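Local coordinates for S-adenosylmethionine tRNA ribosyltransferase (Rhodococcus sp., PDB 2NS0), which is of unknown function but probably has a small helix-turn-helix-type fold, of a kind that often binds nucleic acids, at residues 3-8 with 50-55; 11-16 with 56-61; 17-20 with 24-27; 28-33 with 44-49. All blocks are in the same frame, centred on the assembly; numbering follows the deposited sequence.

The four contacts lie within one compact chain of three helices followed by a small antiparallel sheet, consistent with a winged helix-turn-helix. Contacts 1 and 2 use helix 5-18, and contact 3 lies at its C-terminal end. Helix 43-55 takes part in contacts 1 and 4. Contact 2 brings in strand 59-63. Contacts 1 and 2 alternate along the chain, and their centres are about 9 Å apart. Contacts 3 and 4 follow one another inside the loops that contacts 1 and 2 close. Contacts 1 and 3 are the most separated, about 15 Å between centres. Contacts 1 and 2 join helix 5-18 to helix 43-55 and the sheet, contact 3 joins its end to the following loop, and contact 4 pairs helices 27-34 and 43-55.

Contact 1: residues 3-8 with 50-55; sequences VSDREL and AGRLAD
The R52 guanidinium carries the D5 carboxylate over one face, and a water lies at its edge, in plane. The two flat groups are stacked, with planes 21° apart. This joins the start of helix 5-18 to helix 43-55, in what looks like the three-helix part of a winged helix-turn-helix. D5 OD2 stands 3.8 Å above the guanidinium plane, offset toward the rim. The salt bridge is long, 3.8 Å from D5 OD1 to R52 NH2. No N-H points at that oxygen, so R52 acts on it directly through charge alone. The water supplies the directed link: it accepts from R52 NH2 at 2.9 Å and donates to D5 OD1. R52 also forms a salt bridge through NE with E9, one turn further along helix 5-18. Its chain bends at chi3 (-54°), which lays the guanidinium against D5. An alanine at R52 would remove the guanidinium and is likely to leave D5 and E9 without this shared positive partner. D5 starts the helix, and S4 before it is the N-cap. S4 and E7 form a capping box. E7 N donates to S4 OG at 3.0 Å. In return S4 N reaches E7 OE2 at 3.2 Å, from above the carboxylate plane.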
# COMPACT_ATOMS: atom_id res chain seq x y z
N VAL A 3 3.22 2.10 14.88
CA VAL A 3 2.98 2.98 13.70
C VAL A 3 1.48 3.34 13.65
O VAL A 3 0.64 2.49 13.84
CB VAL A 3 3.45 2.34 12.34
CG1 VAL A 3 3.55 3.38 11.28
CG2 VAL A 3 4.82 1.68 12.43
N SER A 4 1.16 4.61 13.44
CA SER A 4 -0.26 5.04 13.32
C SER A 4 -0.77 4.78 11.93
O SER A 4 0.01 4.69 10.98
CB SER A 4 -0.41 6.53 13.65
OG SER A 4 0.24 7.30 12.65
N ASP A 5 -2.09 4.63 11.80
CA ASP A 5 -2.74 4.57 10.50
C ASP A 5 -2.30 5.68 9.57
O ASP A 5 -1.96 5.43 8.42
CB ASP A 5 -4.24 4.69 10.69
CG ASP A 5 -4.83 3.49 11.40
OD1 ASP A 5 -4.04 2.54 11.63
OD2 ASP A 5 -6.07 3.52 11.72
N ARG A 6 -2.32 6.91 10.07
CA ARG A 6 -1.87 8.09 9.33
C ARG A 6 -0.42 7.95 8.83
O ARG A 6 -0.10 8.30 7.69
CB ARG A 6 -1.98 9.32 10.23
CG ARG A 6 -1.72 10.63 9.50
CD ARG A 6 -2.37 11.82 10.23
NE ARG A 6 -1.57 12.25 11.37
CZ ARG A 6 -1.87 13.26 12.20
NH1 ARG A 6 -2.97 13.99 12.02
NH2 ARG A 6 -1.05 13.54 13.22
N GLU A 7 0.47 7.43 9.67
CA GLU A 7 1.85 7.24 9.26
C GLU A 7 1.98 6.28 8.08
O GLU A 7 2.82 6.47 7.21
CB GLU A 7 2.66 6.65 10.41
CG GLU A 7 3.42 7.57 11.31
CD GLU A 7 4.21 6.72 12.31
OE1 GLU A 7 5.29 6.16 11.90
OE2 GLU A 7 3.71 6.53 13.45
N LEU A 8 1.20 5.20 8.10
CA LEU A 8 1.24 4.20 7.06
C LEU A 8 0.69 4.78 5.78
O LEU A 8 1.25 4.55 4.69
CB LEU A 8 0.44 2.96 7.46
CG LEU A 8 1.07 2.17 8.63
CD1 LEU A 8 0.21 1.00 9.13
CD2 LEU A 8 2.40 1.66 8.19
N ALA A 50 -3.68 0.69 2.73
CA ALA A 50 -3.95 0.61 1.30
C ALA A 50 -5.48 0.52 1.04
O ALA A 50 -6.00 1.13 0.12
CB ALA A 50 -3.19 -0.59 0.69
N GLY A 51 -6.20 -0.23 1.87
CA GLY A 51 -7.68 -0.39 1.70
C GLY A 51 -8.40 0.95 1.90
O GLY A 51 -9.29 1.32 1.13
N ARG A 52 -8.01 1.67 2.94
CA ARG A 52 -8.54 3.01 3.15
C ARG A 52 -8.24 3.99 1.99
O ARG A 52 -9.12 4.73 1.57
CB ARG A 52 -8.08 3.58 4.50
CG ARG A 52 -8.73 2.88 5.70
CD ARG A 52 -8.37 3.56 7.06
NE ARG A 52 -6.93 3.69 7.24
CZ ARG A 52 -6.14 2.78 7.81
NH1 ARG A 52 -6.63 1.66 8.32
NH2 ARG A 52 -4.83 3.02 7.90
N LEU A 53 -7.01 3.99 1.47
CA LEU A 53 -6.67 4.86 0.36
C LEU A 53 -7.34 4.44 -0.95
O LEU A 53 -7.64 5.27 -1.80
CB LEU A 53 -5.15 4.94 0.17
CG LEU A 53 -4.43 5.65 1.32
CD1 LEU A 53 -2.92 5.73 0.99
CD2 LEU A 53 -4.99 7.00 1.57
N ALA A 54 -7.58 3.14 -1.10
CA ALA A 54 -8.38 2.60 -2.21
C ALA A 54 -9.84 3.04 -2.10
O ALA A 54 -10.41 3.46 -3.08
CB ALA A 54 -8.25 1.05 -2.28
N ASP A 55 -10.43 2.94 -0.92
CA ASP A 55 -11.82 3.40 -0.70
C ASP A 55 -11.98 4.90 -1.06
O ASP A 55 -13.02 5.32 -1.58
CB ASP A 55 -12.25 3.17 0.75
CG ASP A 55 -12.41 1.68 1.12
OD1 ASP A 55 -12.50 0.83 0.21
OD2 ASP A 55 -12.40 1.35 2.33
O HOH W 1 -3.45 0.70 9.00

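Contact 2: residues 11-16 with 56-61; sequences CIRALL and AGEVEV
R13 and E58 meet at the edge of the guanidinium, with the guanidinium and carboxylate planes turned 41° apart. R13 grips side-on, with NE and NH2 both pointing at one oxygen. R13 NE donates to E58 OE1 at 2.9 Å, nearly straight at 160°, and meets the syn lone pair of that oxygen. R13 NH2 reaches the same OE1 at 3.2 Å, from out of the carboxylate plane. Its bond to E58 OE2 is weak. The R13 chain is extended from CG to NE, which carries its charge from the helix side across to E58. L53 of helix 43-55 touches both side chains. E58 comes just after that helix. G57 before it closes the helix in a Schellman motif, where its positive phi favours glycine. The chain then enters strand 59-63, the central strand of the small sheet of this winged-helix-like fold. V59 points its side chain back toward helix 5-18. It meets L16 at about a right angle, with V59 CG1 3.7 Å from L16 CD1. I12 comes less close, its CG2 4.4 Å from the same V59 CG1. W81 of strand 78-81 packs against R13, L16 and V59.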
# COMPACT_ATOMS: atom_id res chain seq x y z
N CYS A 11 3.25 7.08 4.29
CA CYS A 11 4.34 6.30 3.71
C CYS A 11 3.96 5.71 2.34
O CYS A 11 4.77 5.77 1.43
CB CYS A 11 4.79 5.20 4.66
SG CYS A 11 6.16 4.25 3.98
N ILE A 12 2.75 5.14 2.20
CA ILE A 12 2.23 4.71 0.88
C ILE A 12 2.33 5.86 -0.12
O ILE A 12 2.85 5.69 -1.25
CB ILE A 12 0.78 4.16 0.94
CG1 ILE A 12 0.73 2.83 1.69
CG2 ILE A 12 0.19 3.92 -0.49
CD1 ILE A 12 -0.66 2.43 2.22
N ARG A 13 1.85 7.04 0.28
CA ARG A 13 1.86 8.22 -0.63
C ARG A 13 3.27 8.62 -0.98
O ARG A 13 3.58 8.90 -2.12
CB ARG A 13 1.12 9.43 -0.05
CG ARG A 13 -0.37 9.22 0.03
CD ARG A 13 -1.05 10.48 0.49
NE ARG A 13 -2.47 10.28 0.77
CZ ARG A 13 -3.03 10.44 1.96
NH1 ARG A 13 -2.29 10.74 3.00
NH2 ARG A 13 -4.34 10.28 2.11
N ALA A 14 4.14 8.64 0.01
CA ALA A 14 5.51 9.06 -0.16
C ALA A 14 6.23 8.12 -1.10
O ALA A 14 6.99 8.58 -1.97
CB ALA A 14 6.23 9.11 1.17
N LEU A 15 6.06 6.80 -0.91
CA LEU A 15 6.74 5.84 -1.79
C LEU A 15 6.18 5.91 -3.21
O LEU A 15 6.94 5.93 -4.15
CB LEU A 15 6.67 4.42 -1.26
CG LEU A 15 7.40 4.14 0.07
CD1 LEU A 15 7.09 2.76 0.58
CD2 LEU A 15 8.87 4.34 -0.06
N LEU A 16 4.86 5.96 -3.36
CA LEU A 16 4.25 6.04 -4.70
C LEU A 16 4.67 7.31 -5.38
O LEU A 16 5.01 7.29 -6.59
CB LEU A 16 2.72 5.95 -4.65
CG LEU A 16 2.17 4.55 -4.40
CD1 LEU A 16 0.68 4.56 -4.35
CD2 LEU A 16 2.58 3.60 -5.50
N ALA A 56 -10.93 5.68 -0.82
CA ALA A 56 -10.93 7.11 -1.07
C ALA A 56 -10.66 7.41 -2.54
O ALA A 56 -10.78 8.52 -2.96
CB ALA A 56 -9.90 7.76 -0.20
N GLY A 57 -10.29 6.38 -3.30
CA GLY A 57 -10.08 6.50 -4.71
C GLY A 57 -8.70 7.01 -5.07
O GLY A 57 -8.44 7.19 -6.25
N GLU A 58 -7.83 7.21 -4.08
CA GLU A 58 -6.45 7.71 -4.28
C GLU A 58 -5.48 6.69 -4.93
O GLU A 58 -4.63 7.05 -5.77
CB GLU A 58 -5.85 8.12 -2.94
CG GLU A 58 -6.63 9.26 -2.30
CD GLU A 58 -5.85 9.99 -1.21
OE1 GLU A 58 -4.65 9.70 -1.02
OE2 GLU A 58 -6.46 10.87 -0.57
N VAL A 59 -5.60 5.43 -4.51
CA VAL A 59 -4.78 4.37 -5.03
C VAL A 59 -5.68 3.22 -5.45
O VAL A 59 -6.85 3.17 -5.04
CB VAL A 59 -3.73 3.85 -3.96
CG1 VAL A 59 -2.86 5.02 -3.40
CG2 VAL A 59 -4.38 3.01 -2.87
N GLU A 60 -5.14 2.32 -6.27
CA GLU A 60 -5.74 1.01 -6.53
C GLU A 60 -4.78 -0.09 -6.11
O GLU A 60 -3.54 0.04 -6.21
CB GLU A 60 -6.06 0.80 -8.01
CG GLU A 60 -7.16 1.70 -8.54
CD GLU A 60 -7.21 1.73 -10.03
OE1 GLU A 60 -6.13 1.90 -10.67
OE2 GLU A 60 -8.32 1.55 -10.57
N VAL A 61 -5.35 -1.20 -5.68
CA VAL A 61 -4.55 -2.36 -5.33
C VAL A 61 -4.87 -3.40 -6.40
O VAL A 61 -6.05 -3.56 -6.79
CB VAL A 61 -4.97 -2.91 -3.92
CG1 VAL A 61 -4.25 -4.24 -3.62
CG2 VAL A 61 -4.77 -1.85 -2.79

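Contact 3: residues 17-20 with 24-27; sequences DARA and SICP
The packing contact sets a methyl of I25 against a flat face of the R19 guanidinium. R19 has two conformers and one of them is described here, so its contacts are tentative. I25 CG2 lies over one face of the guanidinium, 3.5 Å from R19 NE and offset toward the rim. The two side chains meet at a slant. R19 is extended from CG to NE, so its flat end reaches across the turn from the end of helix 5-18. In I25, CG1 lies between the backbone N and the carbonyl carbon (chi1 61°). This leaves CG2 to meet R19, while the CG1 branch turns to the helix and packs on L15 and L16.

The polar contact is less certain still. R19 NH1 comes within 2.6 Å of S24 O, but the angle is poor and no hydrogen bond is made. This close approach is doubtful. R19 NH2 also faces D29 OD2 in a long, weak ion pair, and D29 OD2 accepts from the backbone N of C26, the N-cap residue of helix 27-34. S24 OG is bonded to R78 NE.

Backbone hydrogen bonds join I25 to I79 of strand 78-81, and such a short extended piece before the second helix fits a winged-helix fold. R19 is exposed and was modelled in two conformers, so its end probably moves, while I25 is held by the core and the sheet.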
# COMPACT_ATOMS: atom_id res chain seq x y z
N ASP A 17 4.62 8.41 -4.62
CA ASP A 17 4.98 9.73 -5.14
C ASP A 17 6.40 9.71 -5.72
O ASP A 17 6.64 10.39 -6.70
CB ASP A 17 4.83 10.86 -4.11
CG ASP A 17 4.83 12.21 -4.74
OD1 ASP A 17 3.74 12.68 -5.16
OD2 ASP A 17 5.91 12.83 -4.86
N ALA A 18 7.32 8.94 -5.16
CA ALA A 18 8.70 8.95 -5.65
C ALA A 18 8.90 8.12 -6.94
O ALA A 18 9.93 8.20 -7.59
CB ALA A 18 9.66 8.46 -4.55
N ARG A 19 7.90 7.32 -7.32
CA ARG A 19 8.02 6.40 -8.44
C ARG A 19 7.37 6.96 -9.70
O ARG A 19 6.57 7.91 -9.61
CB ARG A 19 7.41 5.06 -8.05
CG ARG A 19 8.27 4.32 -7.05
CD ARG A 19 8.06 2.82 -7.14
NE ARG A 19 8.78 2.11 -6.08
CZ ARG A 19 8.94 0.80 -6.02
NH1 ARG A 19 8.43 0.02 -6.98
NH2 ARG A 19 9.60 0.26 -5.00
N ALA A 20 7.71 6.39 -10.86
CA ALA A 20 7.14 6.75 -12.16
C ALA A 20 5.64 6.52 -12.21
O ALA A 20 5.11 5.66 -11.46
CB ALA A 20 7.79 5.89 -13.26
N SER A 24 4.37 0.70 -9.37
CA SER A 24 3.67 0.28 -8.19
C SER A 24 4.68 -0.12 -7.11
O SER A 24 5.88 -0.20 -7.37
CB SER A 24 2.73 -0.88 -8.51
OG SER A 24 3.48 -2.04 -8.76
N ILE A 25 4.15 -0.30 -5.89
CA ILE A 25 4.89 -0.72 -4.72
C ILE A 25 4.16 -1.92 -4.18
O ILE A 25 3.06 -2.22 -4.62
CB ILE A 25 5.03 0.39 -3.60
CG1 ILE A 25 3.65 0.83 -3.05
CG2 ILE A 25 5.89 1.58 -4.11
CD1 ILE A 25 3.73 1.77 -1.85
N CYS A 26 4.79 -2.60 -3.24
CA CYS A 26 4.15 -3.71 -2.56
C CYS A 26 4.11 -3.36 -1.08
O CYS A 26 4.81 -2.42 -0.62
CB CYS A 26 4.93 -5.02 -2.82
SG CYS A 26 6.66 -4.94 -2.31
N PRO A 27 3.27 -4.07 -0.32
CA PRO A 27 3.16 -3.81 1.13
C PRO A 27 4.51 -3.89 1.88
O PRO A 27 4.75 -3.08 2.76
CB PRO A 27 2.22 -4.94 1.62
CG PRO A 27 1.41 -5.30 0.42
CD PRO A 27 2.32 -5.09 -0.79

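Contact 4: residues 28-33 with 44-49; sequences SDVARA and EPVREA
V30 and V46 form the tight part of this contact between helices 27-34 and 43-55. Both methyls of V46 face V30. V46 CG2 is 3.8 Å from V30 CG1, and V46 CG1 is 3.9 Å from V30 CB. In V46, CG1 is anti to the backbone N (chi1 164°) and CG2 lies beside it. This spreads the two methyls over the side of helix 27-34. The same CG2 also touches the next residue, A31, where it lies 3.9 Å from the backbone N of A31. The A31 methyl itself stands further off, with its CB 4.3 Å from CG2.

The outward faces are different. R32 and E48 are exposed and do not reach across. W39, in the loop between the helices, packs on A31 and R32, and R47 donates to P70 O. On the inner side, I12 of helix 5-18 and I25 also pack on V30, so the valine pair sits in the core.

The two helices would be the pair of a helix-turn-helix, with 43-55 in the place of the recognition helix. An alanine in place of V46 would take away both methyls and is likely to leave a gap beside V30 and A31. The side chains that meet are all apolar, so the helices are held here by shape and burial and not by directed bonds.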
# COMPACT_ATOMS: atom_id res chain seq x y z
N SER A 28 5.38 -4.82 1.53
CA SER A 28 6.69 -4.87 2.19
C SER A 28 7.54 -3.61 1.97
O SER A 28 8.34 -3.28 2.83
CB SER A 28 7.47 -6.17 1.89
OG SER A 28 8.08 -6.21 0.59
N ASP A 29 7.37 -2.91 0.85
CA ASP A 29 8.09 -1.64 0.62
C ASP A 29 7.68 -0.61 1.69
O ASP A 29 8.53 0.12 2.20
CB ASP A 29 7.73 -1.03 -0.76
CG ASP A 29 8.34 -1.78 -1.95
OD1 ASP A 29 9.38 -2.48 -1.84
OD2 ASP A 29 7.77 -1.64 -3.04
N VAL A 30 6.38 -0.53 1.98
CA VAL A 30 5.85 0.33 3.05
C VAL A 30 6.35 -0.14 4.43
O VAL A 30 6.90 0.64 5.19
CB VAL A 30 4.27 0.35 3.03
CG1 VAL A 30 3.70 1.48 3.95
CG2 VAL A 30 3.75 0.51 1.63
N ALA A 31 6.14 -1.41 4.78
CA ALA A 31 6.54 -1.93 6.09
C ALA A 31 8.04 -1.69 6.35
O ALA A 31 8.39 -1.31 7.45
CB ALA A 31 6.19 -3.38 6.23
N ARG A 32 8.88 -1.89 5.33
CA ARG A 32 10.33 -1.74 5.48
C ARG A 32 10.66 -0.27 5.63
O ARG A 32 11.59 0.09 6.32
CB ARG A 32 11.12 -2.29 4.27
CG ARG A 32 11.35 -3.84 4.20
CD ARG A 32 12.28 -4.32 2.97
NE ARG A 32 12.37 -5.80 2.90
CZ ARG A 32 13.20 -6.56 3.64
NH1 ARG A 32 14.09 -6.05 4.52
NH2 ARG A 32 13.18 -7.88 3.49
N ALA A 33 9.92 0.60 4.96
CA ALA A 33 10.23 2.03 5.06
C ALA A 33 9.91 2.53 6.46
O ALA A 33 10.67 3.30 6.97
CB ALA A 33 9.48 2.84 4.00
N GLU A 44 -0.32 -6.71 7.82
CA GLU A 44 -1.78 -6.47 7.85
C GLU A 44 -2.15 -4.98 8.06
O GLU A 44 -3.03 -4.49 7.39
CB GLU A 44 -2.51 -7.41 8.82
CG GLU A 44 -2.35 -8.89 8.44
CD GLU A 44 -2.84 -9.19 7.01
OE1 GLU A 44 -4.06 -9.02 6.78
OE2 GLU A 44 -2.01 -9.56 6.13
N PRO A 45 -1.51 -4.27 9.01
CA PRO A 45 -1.72 -2.81 9.04
C PRO A 45 -1.52 -2.07 7.69
O PRO A 45 -2.29 -1.15 7.37
CB PRO A 45 -0.70 -2.34 10.11
CG PRO A 45 -0.61 -3.49 11.04
CD PRO A 45 -0.66 -4.71 10.15
N VAL A 46 -0.51 -2.47 6.91
CA VAL A 46 -0.25 -1.84 5.61
C VAL A 46 -1.37 -2.14 4.63
O VAL A 46 -1.79 -1.27 3.89
CB VAL A 46 1.12 -2.26 4.99
CG1 VAL A 46 1.15 -1.89 3.55
CG2 VAL A 46 2.32 -1.55 5.68
N ARG A 47 -1.86 -3.38 4.61
CA ARG A 47 -3.07 -3.73 3.82
C ARG A 47 -4.30 -2.92 4.19
O ARG A 47 -5.06 -2.51 3.30
CB ARG A 47 -3.39 -5.22 3.90
CG ARG A 47 -2.32 -6.07 3.25
CD ARG A 47 -2.72 -7.55 3.21
NE ARG A 47 -1.94 -8.31 2.22
CZ ARG A 47 -2.46 -8.98 1.17
NH1 ARG A 47 -3.77 -9.00 0.91
NH2 ARG A 47 -1.66 -9.63 0.36
N GLU A 48 -4.50 -2.67 5.48
CA GLU A 48 -5.64 -1.87 5.92
C GLU A 48 -5.51 -0.44 5.42
O GLU A 48 -6.47 0.13 4.92
CB GLU A 48 -5.82 -1.89 7.45
CG GLU A 48 -6.22 -3.23 8.00
CD GLU A 48 -7.63 -3.61 7.64
OE1 GLU A 48 -8.49 -2.71 7.44
OE2 GLU A 48 -7.90 -4.83 7.56
N ALA A 49 -4.30 0.11 5.54
CA ALA A 49 -4.01 1.45 5.02
C ALA A 49 -4.26 1.59 3.52
O ALA A 49 -4.95 2.55 3.09
CB ALA A 49 -2.58 1.88 5.40